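Side-chain contacts in protein archease (Thermotoga maritima, PDB 1J5U), which probably activates the tRNA-splicing ligase RtcB by promoting its guanylylation, and binds a calcium ion: residues N30-L35 / E66-D71; E54-M59 / I77-K82; L119-D124 / L128-V133. One frame throughout, in Å; residues are numbered along the deposited sequence.

Overall arrangement
Helix 66-81 takes part in two of the three contacts. Near its start, contact 1 packs it against helix 32-47, and near its end contact 2 ties it to strand 54-61; their centres lie about 18 Å apart. Contact 1 is buried and almost wholly apolar. Contact 2 is only partly buried, and there charged groups do the work. Contact 3, the 119-124/128-133 hairpin, is a surface contact that mixes backbone hydrogen bonds, a threonine hydroxyl and a water that link the strands, and apolar packing on one side. It touches contact 1 directly, since Phe121 packs on Phe69 and probably donates its backbone N-H to Glu66, but lies across the chain's centre from contact 2.

Contact 1 of 3, residues N30-L35 / E66-D71; sequences NSYEEL and EDAFFD
Tyr32 and Phe69 meet without stacking: the Tyr32 CE1 corner comes up to the edge of the Phe69 ring, near its plane, 4.0 Å from Phe69 CD2. Farther along that edge lies the backbone of Leu35, with Leu35 O 3.8 Å from Phe69 CE2. The Tyr32 ring is itself approached obliquely by the methyl of Ala68 and by Phe69 CB. Tyr32 CG stands anti to its own backbone N (chi1 173°), which carries the ring across to the second helix, where Tyr32 OH ends 3.6 Å from Ala68 CB. The hydroxyl also lies 3.2 Å from Phe69 N, but the angle is too poor for a hydrogen bond. A small alanine suits this spot because it leaves room for the end of the tyrosine. Leu35 adds its CB, 3.9 Å from Phe69 CE2. Beside the contact, Ser31 caps its helix: Ser31 OG accepts from Glu34 N at 3.2 Å. Phe121 touches Tyr32 and Leu35, while Ile27 meets Leu35 and Phe69. This is helix-to-helix packing over an antiparallel sheet; strand 23-29, helix 32-47 and the hairpin that follows later in the chain match the strand-helix-strand-strand order of the SHS2 fold.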
loop_
_atom_site.group_PDB
_atom_site.type_symbol
_atom_site.label_atom_id
_atom_site.label_comp_id
_atom_site.label_asym_id
_atom_site.label_seq_id
_atom_site.Cartn_x
_atom_site.Cartn_y
_atom_site.Cartn_z
ATOM N N ASN A 30 4.008 3.546 -15.252
ATOM C CA ASN A 30 3.691 4.574 -16.243
ATOM C C ASN A 30 2.440 5.365 -15.872
ATOM O O ASN A 30 2.040 6.261 -16.605
ATOM C CB ASN A 30 3.485 3.940 -17.633
ATOM C CG ASN A 30 4.762 3.298 -18.194
ATOM O OD1 ASN A 30 4.728 2.181 -18.729
ATOM N ND2 ASN A 30 5.889 4.007 -18.085
ATOM N N SER A 31 1.822 5.051 -14.741
ATOM C CA SER A 31 0.586 5.741 -14.372
ATOM C C SER A 31 0.295 5.580 -12.894
ATOM O O SER A 31 0.901 4.751 -12.227
ATOM C CB SER A 31 -0.589 5.133 -15.144
ATOM O OG SER A 31 -0.878 3.841 -14.624
ATOM N N TYR A 32 -0.650 6.376 -12.419
ATOM C CA TYR A 32 -1.085 6.374 -11.031
ATOM C C TYR A 32 -1.617 5.000 -10.649
ATOM O O TYR A 32 -1.364 4.510 -9.559
ATOM C CB TYR A 32 -2.176 7.430 -10.836
ATOM C CG TYR A 32 -2.818 7.410 -9.471
ATOM C CD1 TYR A 32 -2.174 7.962 -8.358
ATOM C CD2 TYR A 32 -4.069 6.845 -9.293
ATOM C CE1 TYR A 32 -2.774 7.948 -7.100
ATOM C CE2 TYR A 32 -4.678 6.830 -8.042
ATOM C CZ TYR A 32 -4.024 7.379 -6.949
ATOM O OH TYR A 32 -4.636 7.345 -5.719
ATOM N N GLU A 33 -2.362 4.389 -11.561
ATOM C CA GLU A 33 -2.917 3.069 -11.316
ATOM C C GLU A 33 -1.806 2.035 -11.108
ATOM O O GLU A 33 -1.918 1.167 -10.237
ATOM C CB GLU A 33 -3.794 2.641 -12.491
ATOM C CG GLU A 33 -4.438 1.294 -12.289
ATOM C CD GLU A 33 -5.390 0.917 -13.422
ATOM O OE1 GLU A 33 -5.678 1.781 -14.271
ATOM O OE2 GLU A 33 -5.851 -0.241 -13.450
ATOM N N GLU A 34 -0.732 2.126 -11.892
ATOM C CA GLU A 34 0.363 1.166 -11.752
ATOM C C GLU A 34 1.125 1.379 -10.434
ATOM O O GLU A 34 1.680 0.436 -9.892
ATOM C CB GLU A 34 1.323 1.234 -12.947
ATOM C CG GLU A 34 0.698 0.719 -14.237
ATOM C CD GLU A 34 1.725 0.515 -15.348
ATOM O OE1 GLU A 34 2.887 0.966 -15.221
ATOM O OE2 GLU A 34 1.357 -0.092 -16.360
ATOM N N LEU A 35 1.158 2.609 -9.934
ATOM C CA LEU A 35 1.801 2.833 -8.648
ATOM C C LEU A 35 0.961 2.150 -7.577
ATOM O O LEU A 35 1.503 1.592 -6.629
ATOM C CB LEU A 35 1.936 4.321 -8.339
ATOM C CG LEU A 35 2.846 5.061 -9.331
ATOM C CD1 LEU A 35 3.052 6.461 -8.837
ATOM C CD2 LEU A 35 4.210 4.341 -9.449
ATOM N N GLU A 66 -0.944 12.556 -4.114
ATOM C CA GLU A 66 -0.369 11.794 -3.013
ATOM C C GLU A 66 -1.429 11.561 -1.951
ATOM O O GLU A 66 -1.449 10.509 -1.303
ATOM C CB GLU A 66 0.847 12.524 -2.432
ATOM C CG GLU A 66 2.053 12.515 -3.396
ATOM C CD GLU A 66 2.011 13.658 -4.407
ATOM O OE1 GLU A 66 1.000 14.400 -4.429
ATOM O OE2 GLU A 66 2.986 13.811 -5.175
ATOM N N ASP A 67 -2.324 12.534 -1.771
ATOM C CA ASP A 67 -3.386 12.384 -0.783
ATOM C C ASP A 67 -4.311 11.218 -1.111
ATOM O O ASP A 67 -4.646 10.422 -0.232
ATOM C CB ASP A 67 -4.239 13.658 -0.666
ATOM C CG ASP A 67 -3.521 14.791 0.067
ATOM O OD1 ASP A 67 -2.597 14.510 0.855
ATOM O OD2 ASP A 67 -3.896 15.959 -0.144
ATOM N N ALA A 68 -4.738 11.118 -2.365
ATOM C CA ALA A 68 -5.638 10.029 -2.748
ATOM C C ALA A 68 -4.892 8.708 -2.609
ATOM O O ALA A 68 -5.474 7.711 -2.191
ATOM C CB ALA A 68 -6.134 10.201 -4.196
ATOM N N PHE A 69 -3.605 8.711 -2.973
ATOM C CA PHE A 69 -2.783 7.507 -2.875
ATOM C C PHE A 69 -2.721 7.047 -1.422
ATOM O O PHE A 69 -2.937 5.873 -1.111
ATOM C CB PHE A 69 -1.376 7.780 -3.406
ATOM C CG PHE A 69 -0.513 6.533 -3.511
ATOM C CD1 PHE A 69 0.392 6.212 -2.513
ATOM C CD2 PHE A 69 -0.575 5.722 -4.648
ATOM C CE1 PHE A 69 1.255 5.098 -2.646
ATOM C CE2 PHE A 69 0.265 4.624 -4.791
ATOM C CZ PHE A 69 1.196 4.310 -3.780
ATOM N N PHE A 70 -2.424 7.993 -0.541
ATOM C CA PHE A 70 -2.348 7.766 0.899
ATOM C C PHE A 70 -3.665 7.198 1.433
ATOM O O PHE A 70 -3.669 6.179 2.130
ATOM C CB PHE A 70 -1.991 9.101 1.596
ATOM C CG PHE A 70 -1.949 9.031 3.099
ATOM C CD1 PHE A 70 -3.126 9.160 3.859
ATOM C CD2 PHE A 70 -0.737 8.842 3.760
ATOM C CE1 PHE A 70 -3.093 9.101 5.265
ATOM C CE2 PHE A 70 -0.677 8.776 5.163
ATOM C CZ PHE A 70 -1.856 8.905 5.926
ATOM N N ASP A 71 -4.788 7.856 1.120
ATOM C CA ASP A 71 -6.087 7.368 1.567
ATOM C C ASP A 71 -6.405 5.974 1.051
ATOM O O ASP A 71 -6.975 5.154 1.754
ATOM C CB ASP A 71 -7.220 8.290 1.089
ATOM C CG ASP A 71 -7.188 9.635 1.768
ATOM O OD1 ASP A 71 -6.490 9.746 2.786
ATOM O OD2 ASP A 71 -7.865 10.563 1.287
#

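Contact 2 of 3, residues E54-M59 / I77-K82; sequences EEKEKM and ILEISK
Lys56 and Lys58 reach from strand 54-61 to a single carboxylate, that of Glu79 on helix 66-81, and each takes a different oxygen. Lys56 NZ makes the shorter salt bridge, 2.7 Å to Glu79 OE1, which it meets on the syn side, 29° out of the carboxylate plane. Lys58 NZ binds Glu79 OE2 at 3.0 Å from the anti side, 27° out of that plane; its strongest polar partner, however, is Asp75 OD1, also a salt bridge, so two carboxylates share this ammonium. Glu79 OE2 is merely near Lys56 NZ, at 3.4 Å. Glutamate suits the place: its CB points toward the strand and the chain bends at chi2 (-63°), bringing the carboxylate between the two ammonium groups, and although the residue is buried both oxygens have a cationic partner. Lysines, two apart on a strand and so on the same side of it, are long enough to span the gap. Lys56 also makes a cation-pi contact with Trp84, which touches Glu79 as well. An alanine in place of Glu79 would probably leave the Lys56 ammonium without its carboxylate, with the Trp84 ring still beside it, while Lys58 would be left with Asp75. Within the helical segment, Ser81 OG donates to Leu78 O at 2.6 Å, in the carbonyl plane and on a lone pair, which uses the hydroxyl proton within the helix. The strand is fixed from elsewhere, since Lys56 and Lys58 pair through their backbones with Phe100 and Val98 of strand 95-105. Helix 66-81 thus presents Glu79 to the sheet, while Ile77 and Ile80 pack on Leu43 of helix 32-47.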
loop_
_atom_site.group_PDB
_atom_site.type_symbol
_atom_site.label_atom_id
_atom_site.label_comp_id
_atom_site.label_asym_id
_atom_site.label_seq_id
_atom_site.Cartn_x
_atom_site.Cartn_y
_atom_site.Cartn_z
ATOM N N GLU A 54 -12.673 -16.302 -2.134
ATOM C CA GLU A 54 -13.789 -15.378 -1.957
ATOM C C GLU A 54 -13.364 -13.944 -2.256
ATOM O O GLU A 54 -12.290 -13.497 -1.834
ATOM C CB GLU A 54 -14.348 -15.497 -0.536
ATOM C CG GLU A 54 -15.473 -14.551 -0.222
ATOM C CD GLU A 54 -16.017 -14.716 1.185
ATOM O OE1 GLU A 54 -15.240 -15.074 2.099
ATOM O OE2 GLU A 54 -17.222 -14.462 1.384
ATOM N N GLU A 55 -14.204 -13.232 -3.001
ATOM C CA GLU A 55 -13.900 -11.860 -3.389
ATOM C C GLU A 55 -14.858 -10.818 -2.836
ATOM O O GLU A 55 -15.962 -11.126 -2.375
ATOM C CB GLU A 55 -13.851 -11.757 -4.914
ATOM C CG GLU A 55 -12.683 -12.482 -5.544
ATOM C CD GLU A 55 -12.784 -12.539 -7.058
ATOM O OE1 GLU A 55 -13.502 -11.704 -7.637
ATOM O OE2 GLU A 55 -12.137 -13.407 -7.674
ATOM N N LYS A 56 -14.422 -9.570 -2.909
ATOM C CA LYS A 56 -15.180 -8.432 -2.417
ATOM C C LYS A 56 -14.625 -7.224 -3.179
ATOM O O LYS A 56 -13.426 -7.192 -3.494
ATOM C CB LYS A 56 -14.931 -8.310 -0.915
ATOM C CG LYS A 56 -15.179 -6.976 -0.299
ATOM C CD LYS A 56 -14.977 -7.053 1.206
ATOM C CE LYS A 56 -14.349 -5.775 1.730
ATOM N NZ LYS A 56 -14.680 -5.536 3.159
ATOM N N GLU A 57 -15.461 -6.237 -3.483
ATOM C CA GLU A 57 -14.953 -5.088 -4.216
ATOM C C GLU A 57 -15.368 -3.729 -3.649
ATOM O O GLU A 57 -16.451 -3.574 -3.082
ATOM C CB GLU A 57 -15.368 -5.195 -5.694
ATOM C CG GLU A 57 -14.989 -6.508 -6.340
ATOM C CD GLU A 57 -15.475 -6.643 -7.771
ATOM O OE1 GLU A 57 -16.655 -6.346 -8.074
ATOM O OE2 GLU A 57 -14.669 -7.083 -8.598
ATOM N N LYS A 58 -14.496 -2.736 -3.827
ATOM C CA LYS A 58 -14.749 -1.376 -3.369
ATOM C C LYS A 58 -14.257 -0.427 -4.446
ATOM O O LYS A 58 -13.407 -0.795 -5.267
ATOM C CB LYS A 58 -14.003 -1.081 -2.062
ATOM C CG LYS A 58 -14.398 -1.985 -0.918
ATOM C CD LYS A 58 -13.581 -1.689 0.333
ATOM C CE LYS A 58 -13.965 -0.348 0.946
ATOM N NZ LYS A 58 -13.237 -0.120 2.258
HETATM N N MSE A 59 -14.800 0.787 -4.432
HETATM C CA MSE A 59 -14.439 1.823 -5.385
HETATM C C MSE A 59 -13.557 2.875 -4.706
HETATM O O MSE A 59 -13.740 3.199 -3.530
HETATM C CB MSE A 59 -15.680 2.559 -5.915
HETATM C CG MSE A 59 -16.693 1.726 -6.672
HETATM SE SE MSE A 59 -16.039 0.883 -8.293
HETATM C CE MSE A 59 -15.054 2.290 -8.970
ATOM N N ILE A 77 -4.984 -1.286 3.946
ATOM C CA ILE A 77 -4.396 -1.811 5.180
ATOM C C ILE A 77 -5.528 -2.076 6.201
ATOM O O ILE A 77 -5.483 -3.047 6.944
ATOM C CB ILE A 77 -3.357 -0.815 5.745
ATOM C CG1 ILE A 77 -2.090 -0.873 4.860
ATOM C CG2 ILE A 77 -3.036 -1.147 7.220
ATOM C CD1 ILE A 77 -1.172 0.363 4.938
ATOM N N LEU A 78 -6.542 -1.220 6.212
ATOM C CA LEU A 78 -7.681 -1.392 7.118
ATOM C C LEU A 78 -8.388 -2.671 6.686
ATOM O O LEU A 78 -8.703 -3.521 7.518
ATOM C CB LEU A 78 -8.644 -0.195 7.036
ATOM C CG LEU A 78 -9.952 -0.254 7.860
ATOM C CD1 LEU A 78 -9.656 -0.456 9.372
ATOM C CD2 LEU A 78 -10.725 1.042 7.650
ATOM N N GLU A 79 -8.614 -2.824 5.384
ATOM C CA GLU A 79 -9.266 -4.030 4.885
ATOM C C GLU A 79 -8.450 -5.265 5.228
ATOM O O GLU A 79 -9.014 -6.338 5.558
ATOM C CB GLU A 79 -9.477 -3.949 3.362
ATOM C CG GLU A 79 -10.634 -3.034 2.952
ATOM C CD GLU A 79 -11.973 -3.538 3.474
ATOM O OE1 GLU A 79 -12.128 -4.774 3.602
ATOM O OE2 GLU A 79 -12.862 -2.699 3.740
ATOM N N ILE A 80 -7.124 -5.147 5.132
ATOM C CA ILE A 80 -6.280 -6.294 5.452
ATOM C C ILE A 80 -6.519 -6.680 6.928
ATOM O O ILE A 80 -6.614 -7.864 7.248
ATOM C CB ILE A 80 -4.775 -5.995 5.196
ATOM C CG1 ILE A 80 -4.479 -6.090 3.687
ATOM C CG2 ILE A 80 -3.876 -7.021 5.957
ATOM C CD1 ILE A 80 -3.070 -5.669 3.303
ATOM N N SER A 81 -6.636 -5.698 7.818
ATOM C CA SER A 81 -6.891 -6.014 9.232
ATOM C C SER A 81 -8.261 -6.675 9.391
ATOM O O SER A 81 -8.539 -7.295 10.413
ATOM C CB SER A 81 -6.808 -4.759 10.126
ATOM O OG SER A 81 -7.926 -3.892 9.996
ATOM N N LYS A 82 -9.114 -6.555 8.376
ATOM C CA LYS A 82 -10.441 -7.163 8.431
ATOM C C LYS A 82 -10.440 -8.499 7.716
ATOM O O LYS A 82 -11.480 -9.133 7.561
ATOM C CB LYS A 82 -11.489 -6.237 7.792
ATOM C CG LYS A 82 -11.728 -4.958 8.578
ATOM C CD LYS A 82 -12.782 -4.077 7.929
ATOM C CE LYS A 82 -13.040 -2.830 8.769
ATOM N NZ LYS A 82 -14.073 -1.946 8.137
#

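Contact 3 of 3, residues L119-D124 / L128-V133; sequences LKFERD and LKTKVV
Glu122 and Lys129 form an antiparallel hydrogen-bonded pair. Glu122 N lies 2.7 Å from Lys129 O, and the return bond, Lys129 N to Glu122 O, measures 2.8 Å. Two residues along, at the next hydrogen-bonded position in the register, where Lys120 and Lys131 would be expected to pair directly, Thr130 and a water mediate instead. Thr130 OG1 accepts a fairly straight bond (164°) from Lys120 N at 2.9 Å. The same hydroxyl donates to Lys131 O at 2.8 Å, and the water bridges Lys120 O and Lys131 N. Threonine suits this role because its chi1 of -176° sets OG1 between the two strands and leaves the methyl for apolar contact. That methyl, Thr130 CG2, sits at the edge of the Phe121 ring, in its plane, 3.8 Å from Phe121 CD1. Among the other apolar contacts, Leu128 CD1 lies against the aliphatic Arg123 CG at 3.6 Å, and Leu119 CD1 reaches Val132 CG1 at 4.1 Å. The charged pair is weaker: Asp124 OD2 and Lys129 NZ make a long salt bridge. Phe121 and Leu128 pack onto Leu35 of helix 32-47, and strand 127-135 also pairs with strand 23-29. The arrangement is a beta hairpin with an irregular first strand, within the three-stranded antiparallel sheet of the SHS2 fold; its second strand leads on to the calcium ligands Asp135 and Thr136.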
loop_
_atom_site.group_PDB
_atom_site.type_symbol
_atom_site.label_atom_id
_atom_site.label_comp_id
_atom_site.label_asym_id
_atom_site.label_seq_id
_atom_site.Cartn_x
_atom_site.Cartn_y
_atom_site.Cartn_z
ATOM N N LEU A 119 6.678 10.780 0.408
ATOM C CA LEU A 119 5.646 10.492 -0.598
ATOM C C LEU A 119 5.550 11.706 -1.517
ATOM O O LEU A 119 5.082 12.761 -1.095
ATOM C CB LEU A 119 4.295 10.252 0.087
ATOM C CG LEU A 119 3.159 9.734 -0.804
ATOM C CD1 LEU A 119 3.651 8.500 -1.609
ATOM C CD2 LEU A 119 1.950 9.373 0.068
ATOM N N LYS A 120 6.017 11.566 -2.757
ATOM C CA LYS A 120 6.004 12.653 -3.743
ATOM C C LYS A 120 6.161 12.064 -5.147
ATOM O O LYS A 120 7.215 11.507 -5.474
ATOM C CB LYS A 120 7.171 13.627 -3.483
ATOM C CG LYS A 120 7.295 14.787 -4.467
ATOM C CD LYS A 120 8.665 15.473 -4.293
ATOM C CE LYS A 120 8.782 16.818 -5.033
ATOM N NZ LYS A 120 8.748 16.694 -6.532
ATOM N N PHE A 121 5.119 12.174 -5.971
ATOM C CA PHE A 121 5.185 11.632 -7.319
ATOM C C PHE A 121 6.144 12.462 -8.178
ATOM O O PHE A 121 6.099 13.698 -8.165
ATOM C CB PHE A 121 3.795 11.623 -7.978
ATOM C CG PHE A 121 2.767 10.784 -7.245
ATOM C CD1 PHE A 121 3.121 9.579 -6.647
ATOM C CD2 PHE A 121 1.434 11.175 -7.208
ATOM C CE1 PHE A 121 2.162 8.782 -6.029
ATOM C CE2 PHE A 121 0.476 10.378 -6.592
ATOM C CZ PHE A 121 0.837 9.189 -6.006
ATOM N N GLU A 122 7.020 11.781 -8.909
ATOM C CA GLU A 122 7.965 12.467 -9.781
ATOM C C GLU A 122 7.842 11.849 -11.155
ATOM O O GLU A 122 7.803 10.620 -11.275
ATOM C CB GLU A 122 9.412 12.284 -9.310
ATOM C CG GLU A 122 9.700 12.736 -7.901
ATOM C CD GLU A 122 11.182 12.634 -7.559
ATOM O OE1 GLU A 122 11.853 11.702 -8.072
ATOM O OE2 GLU A 122 11.672 13.474 -6.770
ATOM N N ARG A 123 7.804 12.706 -12.175
ATOM C CA ARG A 123 7.707 12.285 -13.571
ATOM C C ARG A 123 9.069 12.360 -14.248
ATOM O O ARG A 123 9.788 13.356 -14.099
ATOM C CB ARG A 123 6.760 13.188 -14.354
ATOM C CG ARG A 123 5.308 12.967 -14.133
ATOM C CD ARG A 123 4.530 13.927 -15.050
ATOM N NE ARG A 123 5.011 13.855 -16.433
ATOM C CZ ARG A 123 4.785 14.783 -17.364
ATOM N NH1 ARG A 123 4.078 15.866 -17.075
ATOM N NH2 ARG A 123 5.283 14.637 -18.587
ATOM N N ASP A 124 9.396 11.318 -15.009
ATOM C CA ASP A 124 10.664 11.217 -15.722
ATOM C C ASP A 124 10.335 10.520 -17.034
ATOM O O ASP A 124 10.336 9.292 -17.109
ATOM C CB ASP A 124 11.650 10.369 -14.915
ATOM C CG ASP A 124 13.035 10.328 -15.532
ATOM O OD1 ASP A 124 13.160 10.562 -16.760
ATOM O OD2 ASP A 124 14.000 10.042 -14.787
ATOM N N LEU A 128 6.482 7.420 -13.864
ATOM C CA LEU A 128 5.955 8.112 -12.709
ATOM C C LEU A 128 6.529 7.311 -11.541
ATOM O O LEU A 128 6.409 6.089 -11.517
ATOM C CB LEU A 128 4.426 8.043 -12.700
ATOM C CG LEU A 128 3.768 8.935 -11.649
ATOM C CD1 LEU A 128 4.125 10.405 -11.941
ATOM C CD2 LEU A 128 2.238 8.734 -11.681
ATOM N N LYS A 129 7.157 7.974 -10.583
ATOM C CA LYS A 129 7.739 7.258 -9.462
ATOM C C LYS A 129 7.696 8.018 -8.143
ATOM O O LYS A 129 7.458 9.224 -8.111
ATOM C CB LYS A 129 9.195 6.888 -9.766
ATOM C CG LYS A 129 10.118 8.087 -9.936
ATOM C CD LYS A 129 11.546 7.664 -10.318
ATOM C CE LYS A 129 12.431 8.894 -10.550
ATOM N NZ LYS A 129 13.684 8.580 -11.307
ATOM N N THR A 130 7.905 7.284 -7.057
ATOM C CA THR A 130 7.957 7.869 -5.721
ATOM C C THR A 130 8.450 6.854 -4.724
ATOM O O THR A 130 8.416 5.647 -4.974
ATOM C CB THR A 130 6.575 8.353 -5.215
ATOM O OG1 THR A 130 6.737 8.994 -3.946
ATOM C CG2 THR A 130 5.604 7.177 -5.031
ATOM N N LYS A 131 8.951 7.354 -3.600
ATOM C CA LYS A 131 9.332 6.469 -2.529
ATOM C C LYS A 131 8.017 6.287 -1.756
ATOM O O LYS A 131 7.124 7.130 -1.839
ATOM C CB LYS A 131 10.382 7.130 -1.619
ATOM C CG LYS A 131 11.795 6.525 -1.740
ATOM C CD LYS A 131 12.800 7.284 -0.886
ATOM C CE LYS A 131 14.150 6.592 -0.861
ATOM N NZ LYS A 131 14.587 6.233 -2.238
ATOM N N VAL A 132 7.885 5.170 -1.050
ATOM C CA VAL A 132 6.736 4.926 -0.197
ATOM C C VAL A 132 7.354 4.394 1.080
ATOM O O VAL A 132 8.171 3.444 1.058
ATOM C CB VAL A 132 5.721 3.887 -0.767
ATOM C CG1 VAL A 132 4.869 4.555 -1.861
ATOM C CG2 VAL A 132 6.449 2.656 -1.316
ATOM N N VAL A 133 6.980 5.016 2.187
ATOM C CA VAL A 133 7.521 4.636 3.488
ATOM C C VAL A 133 6.403 4.167 4.395
ATOM O O VAL A 133 5.400 4.882 4.603
ATOM C CB VAL A 133 8.261 5.833 4.124
ATOM C CG1 VAL A 133 8.685 5.502 5.576
ATOM C CG2 VAL A 133 9.475 6.185 3.272
HETATM O O HOH W 1 9.590 10.454 -4.234
#